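Local coordinates for protein acetyl-xylan esterase (Streptomyces lividans, PDB 2CC0) that probably removes acetyl groups from acetylated xylan as a metal-dependent family 4 carbohydrate esterase of the polysaccharide deacetylase type, at residues V122-T136 against Q150-A164. Numbering follows the deposited sequence.
With ACT (acetate ion), chain D.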
ATOM      1  N   VAL A 122       7.515  -0.879  -1.170  1.00  7.97           N
ATOM      2  CA  VAL A 122       6.655  -0.387  -2.234  1.00  8.72           C
ATOM      3  C   VAL A 122       6.596  -1.437  -3.327  1.00  9.32           C
ATOM      4  O   VAL A 122       7.595  -1.705  -4.001  1.00  9.98           O
ATOM      5  CB  VAL A 122       7.190   0.933  -2.822  1.00  8.75           C
ATOM      6  CG1 VAL A 122       6.309   1.383  -3.997  1.00  9.93           C
ATOM      7  CG2 VAL A 122       7.240   2.019  -1.728  1.00  8.90           C
ATOM      8  N   ILE A 123       5.427  -2.056  -3.474  1.00  9.85           N
ATOM      9  CA  ILE A 123       5.157  -2.985  -4.562  0.50  9.50           C
ATOM     10  C   ILE A 123       4.596  -2.159  -5.724  1.00 10.40           C
ATOM     11  O   ILE A 123       5.221  -1.219  -6.171  1.00 11.58           O
ATOM     12  CB  ILE A 123       4.216  -4.157  -4.100  0.50  9.56           C
ATOM     13  CG1 ILE A 123       4.681  -4.711  -2.744  0.50  8.76           C
ATOM     14  CG2 ILE A 123       4.191  -5.282  -5.141  0.50 10.00           C
ATOM     15  CD1 ILE A 123       6.097  -5.376  -2.779  0.50  9.45           C
ATOM     16  N   TRP A 124       3.393  -2.473  -6.184  1.00 10.35           N
ATOM     17  CA  TRP A 124       2.756  -1.680  -7.247  1.00 10.06           C
ATOM     18  C   TRP A 124       1.283  -2.088  -7.321  1.00 10.37           C
ATOM     19  O   TRP A 124       0.877  -3.129  -6.770  1.00 11.26           O
ATOM     20  CB  TRP A 124       3.434  -1.861  -8.630  1.00 10.78           C
ATOM     21  CG  TRP A 124       3.560  -3.285  -9.022  1.00 10.47           C
ATOM     22  CD1 TRP A 124       2.599  -4.060  -9.628  1.00 11.44           C
ATOM     23  CD2 TRP A 124       4.693  -4.137  -8.807  1.00 11.40           C
ATOM     24  NE1 TRP A 124       3.064  -5.346  -9.799  1.00 11.70           N
ATOM     25  CE2 TRP A 124       4.348  -5.421  -9.312  1.00 12.34           C
ATOM     26  CE3 TRP A 124       5.974  -3.946  -8.240  1.00 11.25           C
ATOM     27  CZ2 TRP A 124       5.235  -6.515  -9.264  1.00 12.05           C
ATOM     28  CZ3 TRP A 124       6.856  -5.049  -8.176  1.00 11.15           C
ATOM     29  CH2 TRP A 124       6.473  -6.308  -8.698  1.00 13.06           C
ATOM     30  N   ASP A 125       0.496  -1.235  -7.967  1.00  9.55           N
ATOM     31  CA  ASP A 125      -0.917  -1.510  -8.255  1.00  9.72           C
ATOM     32  C   ASP A 125      -1.078  -2.070  -9.677  1.00 10.47           C
ATOM     33  O   ASP A 125      -1.949  -2.916  -9.940  1.00 12.50           O
ATOM     34  CB  ASP A 125      -1.735  -0.217  -8.091  1.00 10.08           C
ATOM     35  CG  ASP A 125      -1.735   0.256  -6.652  1.00 11.74           C
ATOM     36  OD1 ASP A 125      -2.493  -0.363  -5.859  1.00 15.82           O
ATOM     37  OD2 ASP A 125      -0.967   1.185  -6.283  1.00 11.32           O
ATOM     38  N   VAL A 126      -0.271  -1.554 -10.603  1.00 10.67           N
ATOM     39  CA  VAL A 126      -0.342  -1.969 -11.997  1.00 10.55           C
ATOM     40  C   VAL A 126       1.060  -2.284 -12.480  1.00 10.57           C
ATOM     41  O   VAL A 126       1.999  -1.523 -12.198  1.00  9.71           O
ATOM     42  CB  VAL A 126      -0.922  -0.815 -12.842  1.00 10.60           C
ATOM     43  CG1 VAL A 126      -0.839  -1.093 -14.364  1.00 12.19           C
ATOM     44  CG2 VAL A 126      -2.356  -0.482 -12.410  1.00 12.83           C
ATOM     45  N   ASP A 127       1.202  -3.405 -13.192  1.00 10.56           N
ATOM     46  CA  ASP A 127       2.474  -3.779 -13.811  1.00 11.93           C
ATOM     47  C   ASP A 127       2.326  -3.431 -15.294  1.00 11.53           C
ATOM     48  O   ASP A 127       1.466  -3.992 -15.983  1.00 12.89           O
ATOM     49  CB  ASP A 127       2.750  -5.272 -13.593  1.00 13.17           C
ATOM     50  CG  ASP A 127       3.997  -5.780 -14.330  1.00 15.25           C
ATOM     51  OD1 ASP A 127       4.714  -4.984 -14.961  1.00 15.87           O
ATOM     52  OD2 ASP A 127       4.249  -7.009 -14.281  1.00 21.30           O
ATOM     53  N   SER A 128       3.140  -2.491 -15.778  1.00 11.00           N
ATOM     54  CA  SER A 128       3.077  -2.060 -17.170  1.00 11.74           C
ATOM     55  C   SER A 128       3.480  -3.180 -18.124  1.00 12.38           C
ATOM     56  O   SER A 128       3.211  -3.101 -19.329  1.00 13.04           O
ATOM     57  CB  SER A 128       4.018  -0.863 -17.382  1.00 12.05           C
ATOM     58  OG  SER A 128       5.382  -1.288 -17.405  1.00 11.88           O
ATOM     59  N   GLN A 129       4.151  -4.208 -17.592  1.00 12.42           N
ATOM     60  CA  GLN A 129       4.713  -5.312 -18.396  1.00 13.15           C
ATOM     61  C   GLN A 129       5.770  -4.860 -19.410  1.00 13.52           C
ATOM     62  O   GLN A 129       6.082  -5.600 -20.361  1.00 13.60           O
ATOM     63  CB  GLN A 129       3.598  -6.108 -19.116  1.00 14.48           C
ATOM     64  CG  GLN A 129       2.735  -6.873 -18.114  1.00 17.74           C
ATOM     65  CD  GLN A 129       3.219  -8.285 -17.953  1.00 23.30           C
ATOM     66  OE1 GLN A 129       3.174  -9.075 -18.907  1.00 26.31           O
ATOM     67  NE2 GLN A 129       3.652  -8.637 -16.754  1.00 24.82           N
ATOM     68  N   ASP A 130       6.346  -3.673 -19.203  1.00 13.52           N
ATOM     69  CA  ASP A 130       7.346  -3.156 -20.147  1.00 13.80           C
ATOM     70  C   ASP A 130       8.598  -4.047 -20.208  1.00 14.29           C
ATOM     71  O   ASP A 130       9.304  -4.073 -21.217  1.00 16.39           O
ATOM     72  CB  ASP A 130       7.661  -1.672 -19.884  1.00 13.40           C
ATOM     73  CG  ASP A 130       8.311  -1.415 -18.538  1.00 12.50           C
ATOM     74  OD1 ASP A 130       8.263  -2.297 -17.630  1.00 12.82           O
ATOM     75  OD2 ASP A 130       8.863  -0.281 -18.402  1.00 12.27           O
ATOM     76  N   TRP A 131       8.834  -4.795 -19.140  1.00 14.61           N
ATOM     77  CA  TRP A 131       9.951  -5.743 -19.033  1.00 16.01           C
ATOM     78  C   TRP A 131       9.666  -7.050 -19.789  1.00 17.25           C
ATOM     79  O   TRP A 131      10.572  -7.870 -19.993  1.00 17.35           O
ATOM     80  CB  TRP A 131      10.196  -6.065 -17.560  1.00 16.34           C
ATOM     81  CG  TRP A 131       8.982  -6.693 -16.920  1.00 17.93           C
ATOM     82  CD1 TRP A 131       7.902  -6.043 -16.390  1.00 17.66           C
ATOM     83  CD2 TRP A 131       8.713  -8.102 -16.789  1.00 17.96           C
ATOM     84  NE1 TRP A 131       6.985  -6.958 -15.920  1.00 18.45           N
ATOM     85  CE2 TRP A 131       7.452  -8.228 -16.163  1.00 18.95           C
ATOM     86  CE3 TRP A 131       9.422  -9.271 -17.138  1.00 19.05           C
ATOM     87  CZ2 TRP A 131       6.881  -9.482 -15.866  1.00 19.07           C
ATOM     88  CZ3 TRP A 131       8.859 -10.518 -16.845  1.00 19.03           C
ATOM     89  CH2 TRP A 131       7.601 -10.612 -16.212  1.00 19.64           C
ATOM     90  N   ASN A 132       8.396  -7.243 -20.154  1.00 17.72           N
ATOM     91  CA  ASN A 132       7.902  -8.486 -20.764  1.00 19.60           C
ATOM     92  C   ASN A 132       7.356  -8.223 -22.164  1.00 20.43           C
ATOM     93  O   ASN A 132       6.353  -8.834 -22.578  1.00 21.10           O
ATOM     94  CB  ASN A 132       6.824  -9.129 -19.857  1.00 19.50           C
ATOM     95  CG  ASN A 132       6.522 -10.602 -20.212  1.00 22.18           C
ATOM     96  OD1 ASN A 132       7.362 -11.304 -20.764  1.00 23.32           O
ATOM     97  ND2 ASN A 132       5.316 -11.067 -19.860  1.00 25.08           N
ATOM     98  N   ASN A 133       8.031  -7.323 -22.885  1.00 21.60           N
ATOM     99  CA  ASN A 133       7.736  -6.990 -24.286  1.00 22.61           C
ATOM    100  C   ASN A 133       6.415  -6.268 -24.573  1.00 22.10           C
ATOM    101  O   ASN A 133       5.933  -6.272 -25.705  1.00 22.98           O
ATOM    102  CB  ASN A 133       7.899  -8.221 -25.200  1.00 23.59           C
ATOM    103  CG  ASN A 133       9.367  -8.599 -25.406  1.00 25.76           C
ATOM    104  OD1 ASN A 133       9.840  -9.623 -24.898  1.00 29.12           O
ATOM    105  ND2 ASN A 133      10.092  -7.766 -26.135  1.00 26.57           N
ATOM    106  N   ALA A 134       5.827  -5.624 -23.571  1.00 20.59           N
ATOM    107  CA  ALA A 134       4.620  -4.851 -23.831  1.00 19.70           C
ATOM    108  C   ALA A 134       4.881  -3.782 -24.882  1.00 19.36           C
ATOM    109  O   ALA A 134       5.944  -3.160 -24.912  1.00 19.32           O
ATOM    110  CB  ALA A 134       4.097  -4.220 -22.557  1.00 19.27           C
ATOM    111  N   SER A 135       3.908  -3.589 -25.756  1.00 19.35           N
ATOM    112  CA  SER A 135       3.962  -2.529 -26.753  1.00 19.15           C
ATOM    113  C   SER A 135       3.836  -1.181 -26.070  1.00 18.92           C
ATOM    114  O   SER A 135       3.389  -1.093 -24.913  1.00 18.16           O
ATOM    115  CB  SER A 135       2.817  -2.706 -27.745  1.00 19.86           C
ATOM    116  OG  SER A 135       1.579  -2.534 -27.084  1.00 20.83           O
ATOM    117  N   THR A 136       4.245  -0.133 -26.776  1.00 18.80           N
ATOM    118  CA  THR A 136       3.992   1.239 -26.341  1.00 19.32           C
ATOM    119  C   THR A 136       2.504   1.434 -26.029  1.00 19.21           C
ATOM    120  O   THR A 136       2.146   2.001 -24.978  1.00 19.46           O
ATOM    121  CB  THR A 136       4.503   2.245 -27.387  1.00 19.35           C
ATOM    122  OG1 THR A 136       5.910   2.023 -27.576  1.00 21.23           O
ATOM    123  CG2 THR A 136       4.277   3.662 -26.914  1.00 19.20           C
ATOM    124  N   GLN A 150      -2.493   5.506  -6.849  1.00  8.50           N
ATOM    125  CA  GLN A 150      -1.940   4.258  -7.345  1.00  9.08           C
ATOM    126  C   GLN A 150      -0.575   4.360  -8.001  1.00  8.55           C
ATOM    127  O   GLN A 150      -0.214   5.398  -8.574  1.00  9.28           O
ATOM    128  CB  GLN A 150      -2.941   3.552  -8.238  1.00  8.99           C
ATOM    129  CG  GLN A 150      -4.240   3.297  -7.466  1.00  9.94           C
ATOM    130  CD  GLN A 150      -5.191   2.390  -8.208  1.00 11.94           C
ATOM    131  OE1 GLN A 150      -5.535   2.652  -9.359  1.00 15.76           O
ATOM    132  NE2 GLN A 150      -5.644   1.315  -7.538  1.00 14.04           N
ATOM    133  N   VAL A 151       0.132   3.233  -7.944  1.00  7.93           N
ATOM    134  CA  VAL A 151       1.541   3.142  -8.341  1.00  8.19           C
ATOM    135  C   VAL A 151       1.685   2.159  -9.510  1.00  8.58           C
ATOM    136  O   VAL A 151       1.138   1.059  -9.470  1.00  8.78           O
ATOM    137  CB  VAL A 151       2.376   2.650  -7.143  1.00  7.99           C
ATOM    138  CG1 VAL A 151       3.782   2.357  -7.558  1.00  8.23           C
ATOM    139  CG2 VAL A 151       2.355   3.651  -5.961  1.00  9.96           C
ATOM    140  N   ILE A 152       2.437   2.553 -10.543  1.00  8.35           N
ATOM    141  CA  ILE A 152       2.685   1.669 -11.687  1.00  9.24           C
ATOM    142  C   ILE A 152       4.174   1.276 -11.768  1.00  9.33           C
ATOM    143  O   ILE A 152       5.048   2.132 -11.610  1.00  8.87           O
ATOM    144  CB  ILE A 152       2.229   2.309 -13.039  1.00  9.36           C
ATOM    145  CG1 ILE A 152       2.457   1.314 -14.192  1.00  9.47           C
ATOM    146  CG2 ILE A 152       2.920   3.667 -13.278  1.00 10.16           C
ATOM    147  CD1 ILE A 152       1.645   1.606 -15.452  1.00 11.36           C
ATOM    148  N   LEU A 153       4.425  -0.013 -12.009  1.00  8.58           N
ATOM    149  CA  LEU A 153       5.756  -0.540 -12.269  1.00  8.38           C
ATOM    150  C   LEU A 153       6.158  -0.359 -13.734  1.00  8.79           C
ATOM    151  O   LEU A 153       5.515  -0.902 -14.654  1.00  8.85           O
ATOM    152  CB  LEU A 153       5.792  -2.039 -11.922  1.00  8.18           C
ATOM    153  CG  LEU A 153       7.062  -2.794 -12.333  1.00  8.86           C
ATOM    154  CD1 LEU A 153       8.291  -2.263 -11.557  1.00  9.87           C
ATOM    155  CD2 LEU A 153       6.881  -4.303 -12.139  1.00  9.91           C
ATOM    156  N   MET A 154       7.246   0.399 -13.945  1.00  8.68           N
ATOM    157  CA  MET A 154       7.898   0.452 -15.256  1.00  9.91           C
ATOM    158  C   MET A 154       9.393   0.260 -15.015  1.00  9.32           C
ATOM    159  O   MET A 154       9.824   0.221 -13.863  1.00  8.43           O
ATOM    160  CB  MET A 154       7.607   1.785 -15.965  1.00  9.60           C
ATOM    161  CG  MET A 154       6.141   1.902 -16.386  1.00 10.53           C
ATOM    162  SD  MET A 154       5.808   3.451 -17.228  1.00 13.56           S
ATOM    163  CE  MET A 154       5.857   4.541 -15.799  1.00 13.24           C
ATOM    164  N   HIS A 155      10.159   0.163 -16.093  1.00  9.03           N
ATOM    165  CA  HIS A 155      11.606  -0.029 -15.979  1.00  9.88           C
ATOM    166  C   HIS A 155      12.387   1.039 -16.716  1.00 10.69           C
ATOM    167  O   HIS A 155      11.868   1.662 -17.640  1.00 10.79           O
ATOM    168  CB  HIS A 155      11.979  -1.424 -16.470  1.00  9.61           C
ATOM    169  CG  HIS A 155      11.444  -2.503 -15.572  1.00  9.88           C
ATOM    170  ND1 HIS A 155      10.115  -2.876 -15.572  1.00 10.86           N
ATOM    171  CD2 HIS A 155      12.042  -3.227 -14.600  1.00 11.87           C
ATOM    172  CE1 HIS A 155       9.924  -3.800 -14.649  1.00 10.41           C
ATOM    173  NE2 HIS A 155      11.077  -4.036 -14.049  1.00 11.66           N
ATOM    174  N   ASP A 156      13.653   1.197 -16.312  1.00 11.22           N
ATOM    175  CA  ASP A 156      14.564   2.225 -16.836  1.00 12.41           C
ATOM    176  C   ASP A 156      14.993   1.959 -18.301  1.00 13.07           C
ATOM    177  O   ASP A 156      15.233   2.900 -19.049  1.00 14.42           O
ATOM    178  CB  ASP A 156      15.750   2.289 -15.860  1.00 12.94           C
ATOM    179  CG  ASP A 156      16.958   3.059 -16.389  1.00 14.38           C
ATOM    180  OD1 ASP A 156      17.839   2.397 -16.971  1.00 16.43           O
ATOM    181  OD2 ASP A 156      17.058   4.288 -16.139  1.00 15.63           O
ATOM    182  N   TRP A 157      15.041   0.687 -18.697  1.00 13.20           N
ATOM    183  CA  TRP A 157      15.660   0.264 -19.972  1.00 13.93           C
ATOM    184  C   TRP A 157      14.775   0.073 -21.237  1.00 14.68           C
ATOM    185  O   TRP A 157      15.289   0.232 -22.353  1.00 16.12           O
ATOM    186  CB  TRP A 157      16.543  -0.974 -19.731  1.00 15.10           C
ATOM    187  CG  TRP A 157      15.816  -2.126 -19.143  1.00 15.36           C
ATOM    188  CD1 TRP A 157      15.768  -2.479 -17.832  1.00 15.73           C
ATOM    189  CD2 TRP A 157      15.028  -3.085 -19.859  1.00 16.60           C
ATOM    190  NE1 TRP A 157      14.983  -3.614 -17.682  1.00 16.43           N
ATOM    191  CE2 TRP A 157      14.528  -4.002 -18.917  1.00 16.22           C
ATOM    192  CE3 TRP A 157      14.722  -3.267 -21.215  1.00 17.25           C
ATOM    193  CZ2 TRP A 157      13.694  -5.087 -19.281  1.00 15.10           C
ATOM    194  CZ3 TRP A 157      13.891  -4.338 -21.585  1.00 17.10           C
ATOM    195  CH2 TRP A 157      13.394  -5.229 -20.615  1.00 16.08           C
ATOM    196  N   PRO A 158      13.480  -0.317 -21.102  1.00 14.27           N
ATOM    197  CA  PRO A 158      12.761  -0.635 -22.366  1.00 14.61           C
ATOM    198  C   PRO A 158      12.577   0.537 -23.340  1.00 15.03           C
ATOM    199  O   PRO A 158      12.201   1.639 -22.941  1.00 15.28           O
ATOM    200  CB  PRO A 158      11.391  -1.171 -21.880  1.00 13.89           C
ATOM    201  CG  PRO A 158      11.630  -1.615 -20.440  1.00 13.00           C
ATOM    202  CD  PRO A 158      12.631  -0.571 -19.917  1.00 13.60           C
ATOM    203  N   ALA A 159      12.860   0.308 -24.622  1.00 15.86           N
ATOM    204  CA  ALA A 159      12.640   1.334 -25.627  1.00 16.45           C
ATOM    205  C   ALA A 159      11.174   1.794 -25.721  1.00 16.41           C
ATOM    206  O   ALA A 159      10.891   2.975 -25.936  1.00 16.87           O
ATOM    207  CB  ALA A 159      13.155   0.856 -26.989  1.00 16.94           C
ATOM    208  N   ASN A 160      10.232   0.867 -25.535  1.00 16.46           N
ATOM    209  CA  ASN A 160       8.819   1.214 -25.652  1.00 16.34           C
ATOM    210  C   ASN A 160       8.351   2.101 -24.495  1.00 15.38           C
ATOM    211  O   ASN A 160       7.410   2.893 -24.648  1.00 15.13           O
ATOM    212  CB  ASN A 160       7.940  -0.035 -25.748  1.00 16.23           C
ATOM    213  CG  ASN A 160       8.196  -0.831 -27.005  1.00 18.54           C
ATOM    214  OD1 ASN A 160       8.890  -0.367 -27.926  1.00 20.25           O
ATOM    215  ND2 ASN A 160       7.657  -2.045 -27.048  1.00 19.01           N
ATOM    216  N   THR A 161       9.025   1.973 -23.347  1.00 14.97           N
ATOM    217  CA  THR A 161       8.772   2.873 -22.218  1.00 14.18           C
ATOM    218  C   THR A 161       9.201   4.310 -22.543  1.00 14.12           C
ATOM    219  O   THR A 161       8.437   5.253 -22.358  1.00 13.61           O
ATOM    220  CB  THR A 161       9.408   2.318 -20.953  1.00 14.23           C
ATOM    221  OG1 THR A 161       8.853   1.013 -20.722  1.00 13.94           O
ATOM    222  CG2 THR A 161       9.164   3.243 -19.721  1.00 14.35           C
ATOM    223  N   LEU A 162      10.401   4.464 -23.086  1.00 13.91           N
ATOM    224  CA  LEU A 162      10.828   5.801 -23.518  1.00 14.97           C
ATOM    225  C   LEU A 162       9.841   6.381 -24.545  1.00 14.93           C
ATOM    226  O   LEU A 162       9.460   7.544 -24.455  1.00 14.68           O
ATOM    227  CB  LEU A 162      12.234   5.733 -24.111  1.00 15.02           C
ATOM    228  CG  LEU A 162      12.756   7.060 -24.672  1.00 15.94           C
ATOM    229  CD1 LEU A 162      12.945   8.113 -23.554  1.00 16.51           C
ATOM    230  CD2 LEU A 162      14.069   6.812 -25.388  1.00 14.81           C
ATOM    231  N   ALA A 163       9.403   5.552 -25.504  1.00 15.65           N
ATOM    232  CA  ALA A 163       8.494   6.021 -26.559  1.00 16.18           C
ATOM    233  C   ALA A 163       7.123   6.427 -26.011  1.00 16.12           C
ATOM    234  O   ALA A 163       6.428   7.274 -26.588  1.00 17.12           O
ATOM    235  CB  ALA A 163       8.324   4.952 -27.597  1.00 16.75           C
ATOM    236  N   ALA A 164       6.744   5.796 -24.898  1.00 15.51           N
ATOM    237  CA  ALA A 164       5.445   6.015 -24.260  1.00 14.48           C
ATOM    238  C   ALA A 164       5.316   7.326 -23.498  1.00 14.16           C
ATOM    239  O   ALA A 164       4.201   7.767 -23.213  1.00 13.53           O
ATOM    240  CB  ALA A 164       5.136   4.827 -23.303  1.00 15.13           C
TER
HETATM  241  C   ACT D 201      11.266  -5.526  -9.921  0.50 11.49           C
HETATM  242  O   ACT D 201      11.943  -6.581  -9.880  0.50 11.03           O
HETATM  243  OXT ACT D 201      11.602  -4.641 -10.761  0.50 11.77           O
HETATM  244  CH3 ACT D 201      10.108  -5.328  -8.990  0.50 12.03           C
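In the beta-alpha-beta unit formed by strand 126-127, helix 136-144 and strand 151-155, the two parallel strands pair through Val-126 with Ile-152 and Asp-127 with Leu-153, and the second strand leads to His-155, whose side chain lies about 4 Å from the bound zinc ion of this member of the polysaccharide deacetylase family. Here a buried carboxylate orders a histidine. Asp-130 OD1 accepts a hydrogen bond from His-155 ND1 on its syn side at 2.8 Å, near the imidazole plane. The other oxygen, OD2, is gripped twice, by His-155 N on its syn lone pair and by Thr-161 OG1 on the anti one, which fixes the carboxylate's rotation. Trp-131 CB lies over one imidazole face, 3.9 Å from the centroid of the His-155 ring. The indole of Trp-131 is tied down by Asp-127, whose OD1 and OD2 both accept a hydrogen bond from Trp-131 NE1 on their syn lone pairs; a leucine in place of Asp-127 would probably leave that NE1 without its acceptors and the indole freer to swing off His-155. Farther back along the strand, Leu-153 CD2 sits 3.7 Å from the centroid of the Trp-124 six-membered ring, only 1° off its normal.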